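Local structure of endo-b-1,4-glucanase (Nasutitermes takasagoensis, 1KS8) at residues V71-G82 / A419-A430; A122-P130 / A370-N378. The protein probably hydrolyses internal beta-1,4-glucosidic linkages in cellulose and related beta-glucans, as a family 9 endoglucanase with an (alpha/alpha)6 catalytic domain. One frame throughout, in Å; residues are numbered along the deposited sequence.

Contact 1: residues V71-G82 / A419-A430; sequences VLAWGLIDFEAG and AGFQSALAALVA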
loop_
_atom_site.group_PDB
_atom_site.type_symbol
_atom_site.label_atom_id
_atom_site.label_comp_id
_atom_site.label_asym_id
_atom_site.label_seq_id
_atom_site.Cartn_x
_atom_site.Cartn_y
_atom_site.Cartn_z
ATOM N N VAL A 71 3.522 3.032 3.725
ATOM C CA VAL A 71 3.864 3.934 2.633
ATOM C C VAL A 71 2.984 5.187 2.620
ATOM O O VAL A 71 3.471 6.288 2.347
ATOM C CB VAL A 71 3.800 3.188 1.281
ATOM C CG1 VAL A 71 4.027 4.155 0.127
ATOM C CG2 VAL A 71 4.871 2.096 1.261
ATOM N N LEU A 72 1.699 5.037 2.927
ATOM C CA LEU A 72 0.829 6.205 2.965
ATOM C C LEU A 72 1.275 7.130 4.099
ATOM O O LEU A 72 1.354 8.343 3.917
ATOM C CB LEU A 72 -0.636 5.794 3.167
ATOM C CG LEU A 72 -1.339 5.123 1.982
ATOM C CD1 LEU A 72 -2.788 4.872 2.360
ATOM C CD2 LEU A 72 -1.258 6.006 0.732
ATOM N N ALA A 73 1.574 6.559 5.263
ATOM C CA ALA A 73 2.017 7.363 6.402
ATOM C C ALA A 73 3.354 8.032 6.085
ATOM O O ALA A 73 3.581 9.188 6.431
ATOM C CB ALA A 73 2.147 6.483 7.647
ATOM N N TRP A 74 4.235 7.293 5.422
ATOM C CA TRP A 74 5.555 7.793 5.045
ATOM C C TRP A 74 5.423 9.068 4.208
ATOM O O TRP A 74 6.108 10.063 4.458
ATOM C CB TRP A 74 6.282 6.695 4.266
ATOM C CG TRP A 74 7.732 6.924 3.960
ATOM C CD1 TRP A 74 8.552 7.892 4.472
ATOM C CD2 TRP A 74 8.547 6.118 3.105
ATOM N NE1 TRP A 74 9.831 7.732 3.987
ATOM C CE2 TRP A 74 9.854 6.650 3.145
ATOM C CE3 TRP A 74 8.297 4.993 2.307
ATOM C CZ2 TRP A 74 10.912 6.093 2.417
ATOM C CZ3 TRP A 74 9.348 4.439 1.583
ATOM C CH2 TRP A 74 10.639 4.991 1.644
ATOM N N GLY A 75 4.532 9.044 3.221
ATOM C CA GLY A 75 4.334 10.211 2.382
ATOM C C GLY A 75 3.703 11.359 3.149
ATOM O O GLY A 75 3.993 12.525 2.886
ATOM N N LEU A 76 2.830 11.025 4.095
ATOM C CA LEU A 76 2.158 12.025 4.919
ATOM C C LEU A 76 3.157 12.749 5.811
ATOM O O LEU A 76 2.980 13.926 6.133
ATOM C CB LEU A 76 1.096 11.362 5.799
ATOM C CG LEU A 76 -0.371 11.595 5.442
ATOM C CD1 LEU A 76 -1.247 10.819 6.416
ATOM C CD2 LEU A 76 -0.698 13.080 5.504
ATOM N N ILE A 77 4.202 12.038 6.218
ATOM C CA ILE A 77 5.230 12.614 7.077
ATOM C C ILE A 77 6.204 13.501 6.301
ATOM O O ILE A 77 6.437 14.651 6.674
ATOM C CB ILE A 77 6.038 11.505 7.790
ATOM C CG1 ILE A 77 5.120 10.705 8.720
ATOM C CG2 ILE A 77 7.198 12.122 8.570
ATOM C CD1 ILE A 77 5.729 9.403 9.214
ATOM N N ASP A 78 6.764 12.970 5.218
ATOM C CA ASP A 78 7.736 13.708 4.415
ATOM C C ASP A 78 7.155 14.757 3.475
ATOM O O ASP A 78 7.834 15.726 3.127
ATOM C CB ASP A 78 8.579 12.729 3.593
ATOM C CG ASP A 78 9.547 11.933 4.442
ATOM O OD1 ASP A 78 10.154 10.982 3.907
ATOM O OD2 ASP A 78 9.708 12.262 5.636
ATOM N N PHE A 79 5.906 14.574 3.063
ATOM C CA PHE A 79 5.280 15.506 2.134
ATOM C C PHE A 79 3.915 15.974 2.620
ATOM O O PHE A 79 2.961 16.088 1.847
ATOM C CB PHE A 79 5.188 14.837 0.759
ATOM C CG PHE A 79 6.515 14.344 0.252
ATOM C CD1 PHE A 79 7.487 15.241 -0.187
ATOM C CD2 PHE A 79 6.823 12.987 0.280
ATOM C CE1 PHE A 79 8.749 14.793 -0.587
ATOM C CE2 PHE A 79 8.078 12.529 -0.116
ATOM C CZ PHE A 79 9.044 13.434 -0.551
ATOM N N GLU A 80 3.839 16.260 3.916
ATOM C CA GLU A 80 2.607 16.725 4.533
ATOM C C GLU A 80 2.094 17.979 3.830
ATOM O O GLU A 80 0.887 18.171 3.678
ATOM C CB GLU A 80 2.847 17.025 6.016
ATOM C CG GLU A 80 1.580 17.345 6.788
ATOM C CD GLU A 80 1.843 17.643 8.250
ATOM O OE1 GLU A 80 0.864 17.844 8.999
ATOM O OE2 GLU A 80 3.026 17.677 8.651
ATOM N N ALA A 81 3.020 18.832 3.399
ATOM C CA ALA A 81 2.657 20.067 2.715
ATOM C C ALA A 81 1.848 19.782 1.454
ATOM O O ALA A 81 0.996 20.579 1.063
ATOM C CB ALA A 81 3.910 20.859 2.363
ATOM N N GLY A 82 2.120 18.646 0.819
ATOM C CA GLY A 82 1.398 18.281 -0.387
ATOM C C GLY A 82 -0.060 18.028 -0.069
ATOM O O GLY A 82 -0.951 18.469 -0.793
ATOM N N ALA A 419 -0.490 2.985 -3.108
ATOM C CA ALA A 419 0.320 3.547 -2.023
ATOM C C ALA A 419 1.487 4.419 -2.469
ATOM O O ALA A 419 1.531 5.607 -2.147
ATOM C CB ALA A 419 0.815 2.431 -1.105
ATOM N N GLY A 420 2.440 3.835 -3.188
ATOM C CA GLY A 420 3.577 4.610 -3.659
ATOM C C GLY A 420 3.103 5.753 -4.537
ATOM O O GLY A 420 3.598 6.875 -4.447
ATOM N N PHE A 421 2.128 5.444 -5.387
ATOM C CA PHE A 421 1.510 6.396 -6.305
ATOM C C PHE A 421 0.974 7.614 -5.549
ATOM O O PHE A 421 1.300 8.756 -5.881
ATOM C CB PHE A 421 0.375 5.678 -7.045
ATOM C CG PHE A 421 -0.446 6.559 -7.946
ATOM C CD1 PHE A 421 0.110 7.143 -9.078
ATOM C CD2 PHE A 421 -1.801 6.749 -7.689
ATOM C CE1 PHE A 421 -0.677 7.903 -9.947
ATOM C CE2 PHE A 421 -2.594 7.504 -8.548
ATOM C CZ PHE A 421 -2.032 8.081 -9.679
ATOM N N GLN A 422 0.165 7.371 -4.522
ATOM C CA GLN A 422 -0.405 8.471 -3.753
ATOM C C GLN A 422 0.661 9.297 -3.044
ATOM O O GLN A 422 0.592 10.529 -3.027
ATOM C CB GLN A 422 -1.422 7.951 -2.735
ATOM C CG GLN A 422 -2.183 9.078 -2.046
ATOM C CD GLN A 422 -3.337 8.584 -1.205
ATOM O OE1 GLN A 422 -4.236 7.902 -1.699
ATOM N NE2 GLN A 422 -3.324 8.930 0.076
ATOM N N SER A 423 1.652 8.630 -2.461
ATOM C CA SER A 423 2.709 9.353 -1.773
ATOM C C SER A 423 3.532 10.181 -2.756
ATOM O O SER A 423 3.992 11.272 -2.416
ATOM C CB SER A 423 3.591 8.375 -0.996
ATOM O OG SER A 423 2.843 7.812 0.074
ATOM N N ALA A 424 3.707 9.673 -3.973
ATOM C CA ALA A 424 4.452 10.396 -5.000
ATOM C C ALA A 424 3.671 11.641 -5.411
ATOM O O ALA A 424 4.253 12.697 -5.666
ATOM C CB ALA A 424 4.693 9.497 -6.216
ATOM N N LEU A 425 2.347 11.520 -5.469
ATOM C CA LEU A 425 1.509 12.656 -5.829
ATOM C C LEU A 425 1.647 13.745 -4.772
ATOM O O LEU A 425 1.747 14.926 -5.098
ATOM C CB LEU A 425 0.046 12.223 -5.951
ATOM C CG LEU A 425 -0.291 11.384 -7.186
ATOM C CD1 LEU A 425 -1.654 10.734 -7.015
ATOM C CD2 LEU A 425 -0.259 12.273 -8.423
ATOM N N ALA A 426 1.651 13.346 -3.503
ATOM C CA ALA A 426 1.797 14.306 -2.415
ATOM C C ALA A 426 3.132 15.034 -2.556
ATOM O O ALA A 426 3.216 16.243 -2.323
ATOM C CB ALA A 426 1.727 13.589 -1.071
ATOM N N ALA A 427 4.172 14.297 -2.937
ATOM C CA ALA A 427 5.496 14.883 -3.116
ATOM C C ALA A 427 5.490 15.887 -4.268
ATOM O O ALA A 427 6.045 16.980 -4.151
ATOM C CB ALA A 427 6.525 13.783 -3.378
ATOM N N LEU A 428 4.861 15.521 -5.381
ATOM C CA LEU A 428 4.804 16.421 -6.526
ATOM C C LEU A 428 4.073 17.708 -6.162
ATOM O O LEU A 428 4.475 18.792 -6.582
ATOM C CB LEU A 428 4.124 15.733 -7.711
ATOM C CG LEU A 428 4.934 14.569 -8.294
ATOM C CD1 LEU A 428 4.126 13.867 -9.375
ATOM C CD2 LEU A 428 6.254 15.084 -8.858
ATOM N N VAL A 429 3.008 17.594 -5.374
ATOM C CA VAL A 429 2.265 18.776 -4.959
ATOM C C VAL A 429 3.133 19.627 -4.035
ATOM O O VAL A 429 3.165 20.854 -4.155
ATOM C CB VAL A 429 0.963 18.405 -4.214
ATOM C CG1 VAL A 429 0.298 19.664 -3.673
ATOM C CG2 VAL A 429 0.016 17.674 -5.153
ATOM N N ALA A 430 3.847 18.971 -3.123
ATOM C CA ALA A 430 4.712 19.676 -2.179
ATOM C C ALA A 430 5.817 20.444 -2.896
ATOM O O ALA A 430 6.264 21.493 -2.424
ATOM C CB ALA A 430 5.324 18.686 -1.194
HETATM O O HOH W 1 1.156 9.492 1.515
#

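Contact 2: residues A122-P130 / A370-N378; sequences ADHAFWGRP and ATCDWNTFN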
loop_
_atom_site.group_PDB
_atom_site.type_symbol
_atom_site.label_atom_id
_atom_site.label_comp_id
_atom_site.label_asym_id
_atom_site.label_seq_id
_atom_site.Cartn_x
_atom_site.Cartn_y
_atom_site.Cartn_z
ATOM N N ALA A 122 -13.125 -19.019 -0.971
ATOM C CA ALA A 122 -14.517 -18.715 -0.666
ATOM C C ALA A 122 -14.857 -17.287 -1.067
ATOM O O ALA A 122 -15.940 -17.016 -1.587
ATOM C CB ALA A 122 -14.785 -18.917 0.819
ATOM N N ASP A 123 -13.925 -16.373 -0.827
ATOM C CA ASP A 123 -14.144 -14.976 -1.169
ATOM C C ASP A 123 -14.188 -14.762 -2.681
ATOM O O ASP A 123 -15.121 -14.158 -3.209
ATOM C CB ASP A 123 -13.034 -14.106 -0.577
ATOM C CG ASP A 123 -13.322 -12.629 -0.716
ATOM O OD1 ASP A 123 -14.048 -12.089 0.139
ATOM O OD2 ASP A 123 -12.837 -12.012 -1.684
ATOM N N HIS A 124 -13.181 -15.273 -3.379
ATOM C CA HIS A 124 -13.094 -15.087 -4.819
ATOM C C HIS A 124 -14.149 -15.812 -5.651
ATOM O O HIS A 124 -14.374 -15.459 -6.809
ATOM C CB HIS A 124 -11.682 -15.446 -5.283
ATOM C CG HIS A 124 -10.624 -14.579 -4.674
ATOM N ND1 HIS A 124 -9.275 -14.800 -4.858
ATOM C CD2 HIS A 124 -10.721 -13.485 -3.880
ATOM C CE1 HIS A 124 -8.587 -13.879 -4.205
ATOM N NE2 HIS A 124 -9.441 -13.070 -3.603
ATOM N N ALA A 125 -14.803 -16.807 -5.062
ATOM C CA ALA A 125 -15.842 -17.554 -5.767
ATOM C C ALA A 125 -17.123 -16.728 -5.862
ATOM O O ALA A 125 -18.054 -17.081 -6.587
ATOM C CB ALA A 125 -16.121 -18.864 -5.044
ATOM N N PHE A 126 -17.155 -15.626 -5.121
ATOM C CA PHE A 126 -18.297 -14.723 -5.084
ATOM C C PHE A 126 -18.006 -13.448 -5.862
ATOM O O PHE A 126 -16.903 -12.914 -5.785
ATOM C CB PHE A 126 -18.596 -14.360 -3.623
ATOM C CG PHE A 126 -19.572 -13.224 -3.449
ATOM C CD1 PHE A 126 -20.938 -13.430 -3.600
ATOM C CD2 PHE A 126 -19.123 -11.952 -3.103
ATOM C CE1 PHE A 126 -21.845 -12.388 -3.408
ATOM C CE2 PHE A 126 -20.021 -10.903 -2.908
ATOM C CZ PHE A 126 -21.382 -11.122 -3.060
ATOM N N TRP A 127 -18.986 -12.983 -6.633
ATOM C CA TRP A 127 -18.859 -11.718 -7.350
ATOM C C TRP A 127 -20.134 -10.944 -7.052
ATOM O O TRP A 127 -21.225 -11.353 -7.446
ATOM C CB TRP A 127 -18.707 -11.899 -8.866
ATOM C CG TRP A 127 -18.357 -10.594 -9.537
ATOM C CD1 TRP A 127 -19.207 -9.562 -9.824
ATOM C CD2 TRP A 127 -17.043 -10.131 -9.872
ATOM N NE1 TRP A 127 -18.503 -8.482 -10.310
ATOM C CE2 TRP A 127 -17.171 -8.804 -10.347
ATOM C CE3 TRP A 127 -15.767 -10.707 -9.809
ATOM C CZ2 TRP A 127 -16.069 -8.043 -10.755
ATOM C CZ3 TRP A 127 -14.670 -9.952 -10.214
ATOM C CH2 TRP A 127 -14.830 -8.631 -10.680
ATOM N N GLY A 128 -19.995 -9.833 -6.338
ATOM C CA GLY A 128 -21.151 -9.033 -5.986
ATOM C C GLY A 128 -20.774 -7.961 -4.986
ATOM O O GLY A 128 -19.593 -7.671 -4.801
ATOM N N ARG A 129 -21.774 -7.370 -4.342
ATOM C CA ARG A 129 -21.531 -6.317 -3.357
ATOM C C ARG A 129 -21.045 -6.937 -2.049
ATOM O O ARG A 129 -21.524 -7.991 -1.640
ATOM C CB ARG A 129 -22.814 -5.518 -3.122
ATOM C CG ARG A 129 -23.293 -4.743 -4.347
ATOM C CD ARG A 129 -24.643 -4.081 -4.100
ATOM N NE ARG A 129 -25.698 -5.083 -3.999
ATOM C CZ ARG A 129 -26.597 -5.337 -4.945
ATOM N NH1 ARG A 129 -26.600 -4.654 -6.085
ATOM N NH2 ARG A 129 -27.483 -6.302 -4.759
ATOM N N PRO A 130 -20.094 -6.284 -1.366
ATOM C CA PRO A 130 -19.608 -6.869 -0.111
ATOM C C PRO A 130 -20.677 -7.071 0.958
ATOM O O PRO A 130 -20.621 -8.044 1.717
ATOM C CB PRO A 130 -18.496 -5.906 0.317
ATOM C CG PRO A 130 -18.906 -4.596 -0.285
ATOM C CD PRO A 130 -19.451 -4.986 -1.642
ATOM N N ALA A 370 -31.205 -4.376 -7.160
ATOM C CA ALA A 370 -30.863 -5.112 -8.371
ATOM C C ALA A 370 -29.792 -6.133 -8.013
ATOM O O ALA A 370 -28.907 -5.862 -7.202
ATOM C CB ALA A 370 -30.347 -4.166 -9.445
ATOM N N THR A 371 -29.873 -7.313 -8.612
ATOM C CA THR A 371 -28.895 -8.349 -8.323
ATOM C C THR A 371 -27.517 -8.030 -8.883
ATOM O O THR A 371 -27.392 -7.444 -9.959
ATOM C CB THR A 371 -29.312 -9.706 -8.923
ATOM O OG1 THR A 371 -29.390 -9.593 -10.348
ATOM C CG2 THR A 371 -30.647 -10.138 -8.391
ATOM N N CYS A 372 -26.490 -8.394 -8.123
ATOM C CA CYS A 372 -25.118 -8.255 -8.585
ATOM C C CYS A 372 -24.540 -9.644 -8.400
ATOM O O CYS A 372 -24.492 -10.163 -7.282
ATOM C CB CYS A 372 -24.294 -7.266 -7.765
ATOM S SG CYS A 372 -22.751 -6.901 -8.666
ATOM N N ASP A 373 -24.132 -10.260 -9.501
ATOM C CA ASP A 373 -23.572 -11.602 -9.448
ATOM C C ASP A 373 -22.565 -11.775 -10.572
ATOM O O ASP A 373 -22.084 -10.787 -11.125
ATOM C CB ASP A 373 -24.694 -12.651 -9.535
ATOM C CG ASP A 373 -25.522 -12.542 -10.807
ATOM O OD1 ASP A 373 -26.550 -13.247 -10.892
ATOM O OD2 ASP A 373 -25.158 -11.770 -11.718
ATOM N N TRP A 374 -22.236 -13.014 -10.918
ATOM C CA TRP A 374 -21.265 -13.223 -11.982
ATOM C C TRP A 374 -21.740 -12.739 -13.345
ATOM O O TRP A 374 -20.929 -12.545 -14.249
ATOM C CB TRP A 374 -20.837 -14.690 -12.039
ATOM C CG TRP A 374 -19.882 -15.032 -10.933
ATOM C CD1 TRP A 374 -20.177 -15.628 -9.741
ATOM C CD2 TRP A 374 -18.482 -14.725 -10.892
ATOM N NE1 TRP A 374 -19.048 -15.710 -8.960
ATOM C CE2 TRP A 374 -17.994 -15.163 -9.643
ATOM C CE3 TRP A 374 -17.595 -14.117 -11.790
ATOM C CZ2 TRP A 374 -16.654 -15.013 -9.266
ATOM C CZ3 TRP A 374 -16.261 -13.968 -11.416
ATOM C CH2 TRP A 374 -15.805 -14.415 -10.163
ATOM N N ASN A 375 -23.045 -12.545 -13.507
ATOM C CA ASN A 375 -23.540 -12.032 -14.776
ATOM C C ASN A 375 -23.104 -10.570 -14.883
ATOM O O ASN A 375 -22.899 -10.049 -15.975
ATOM C CB ASN A 375 -25.064 -12.145 -14.856
ATOM C CG ASN A 375 -25.533 -13.582 -14.960
ATOM O OD1 ASN A 375 -26.114 -14.133 -14.025
ATOM N ND2 ASN A 375 -25.271 -14.202 -16.102
ATOM N N THR A 376 -22.951 -9.913 -13.734
ATOM C CA THR A 376 -22.510 -8.522 -13.698
ATOM C C THR A 376 -21.047 -8.486 -14.143
ATOM O O THR A 376 -20.642 -7.628 -14.925
ATOM C CB THR A 376 -22.634 -7.934 -12.274
ATOM O OG1 THR A 376 -23.967 -8.143 -11.790
ATOM C CG2 THR A 376 -22.342 -6.434 -12.284
ATOM N N PHE A 377 -20.257 -9.425 -13.633
ATOM C CA PHE A 377 -18.851 -9.535 -14.005
ATOM C C PHE A 377 -18.751 -9.739 -15.518
ATOM O O PHE A 377 -17.880 -9.175 -16.185
ATOM C CB PHE A 377 -18.220 -10.740 -13.301
ATOM C CG PHE A 377 -16.882 -11.141 -13.856
ATOM C CD1 PHE A 377 -15.733 -10.426 -13.532
ATOM C CD2 PHE A 377 -16.769 -12.236 -14.712
ATOM C CE1 PHE A 377 -14.490 -10.795 -14.048
ATOM C CE2 PHE A 377 -15.534 -12.613 -15.234
ATOM C CZ PHE A 377 -14.391 -11.890 -14.901
ATOM N N ASN A 378 -19.668 -10.546 -16.039
ATOM C CA ASN A 378 -19.714 -10.907 -17.453
ATOM C C ASN A 378 -20.292 -9.821 -18.367
ATOM O O ASN A 378 -20.305 -9.979 -19.586
ATOM C CB ASN A 378 -20.521 -12.208 -17.585
ATOM C CG ASN A 378 -20.254 -12.947 -18.883
ATOM O OD1 ASN A 378 -19.110 -13.077 -19.315
ATOM N ND2 ASN A 378 -21.315 -13.459 -19.496
HETATM O O HOH W 2 -24.184 -8.859 -4.687
#

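Contact 1: residues V71-G82 / A419-A430
Ser423 meets Gly75 where helices 71-78 and 419-430 of the (alpha/alpha)6 barrel run nearly parallel, their axes 8.5 Å apart at closest approach. Glycine leaves room for the serine hydroxyl: OG lies 3.6 Å from Gly75 CA and donates to Val71 O at 2.8 Å. The hydroxyl comes in above the carbonyl plane of Val71, while Gly75 N reaches the same oxygen from the other face. A water donates to both Ser423 OG and Leu72 O. With CG1 anti to its backbone N (chi1 175°), Val71 packs that methyl 3.8 Å from Ala419 CB.

Phe79 lies just past helix 71-78, at the N-cap of the next, with its ring flat over Ala427, whose CB stands 3.5 Å from the ring centroid, almost on the normal. Replacing Phe79 by an alanine is likely to leave the Ala427 methyl without its aromatic cover and open a gap between the helices. Gly82 permits another close approach, its CA 3.3 Å from Ala426 O in a CA-H...O contact. The solvent side is looser: Ala81 CB and Ala430 CB are 4.4 Å apart. Small residues thus bring the backbones together, and serine and water each add a second bond to a carbonyl already bonded within its helix.

Contact 2: residues A122-P130 / A370-N378
An aromatic cluster of Trp127, Trp374 and Phe377, set in the loops of the (alpha/alpha)6 catalytic domain, joins segment 122-130 to the short helix 374-377. At one end of the contact, the side chains of His124 and Glu412, a predicted active-site residue, are about 8 Å apart. Trp127 is the centre of the cluster. Its CB sits over the six-membered ring of Trp374, 3.5 Å from the centroid, while its indole receives Phe377 on a face: Phe377 CB lies 3.5 Å from the centroid of the five-membered ring, and the phenyl edge points at the six-membered ring in an edge-to-face pair with planes at 57°. The two indoles meet obliquely. Trp127 has CG anti to the backbone N (chi1 -171°), which carries the indole across to Phe377; its NE1 is satisfied by Ser364. Tryptophan suits position 374 as well, because its broad ring covers a methylene while NE1 donates to Ala125 O at 2.9 Å, from above the carbonyl plane.

Helix 374-377 starts with a capping box of Asp373 and Thr376, in which Asp373 N donates to Thr376 OG1; Asp373 OD2 also accepts a capping bond from Asn375 N. Beside it, Asp373 CA makes a CA-H...O contact with Trp127 O. Gly128 has no CB that would clash with Cys372 O, and a water bridges Arg129 N and that same oxygen. Cys372, disulfide-bonded to Cys365, lays its CB over one face of the Arg129 guanidinium. Asp132 forms a salt bridge with Arg129 NE, and Pro366 O accepts from NH1. At the far end of the group NH1 and NH2 both donate to Ala370 O, at 2.8 and 2.9 Å, with that oxygen in the guanidinium plane.

In the fold
From the N terminus, the chain reaches helix 62-78 and the start of helix 80-85, which supply the first half of contact 1. It then passes through 122-130, the first half of contact 2, and after 239 intervening residues, more than half of them helical, it returns at 370-378 to close that loop. Helix 415-430 finally comes back to close contact 1, so contact 2 lies wholly within the longer excursion. Contact 1 joins an early helix of the barrel to its last one; contact 2 ties together loops at the periphery. Their centres are 34 Å apart, on opposite sides of the chain's centre, and they do not touch.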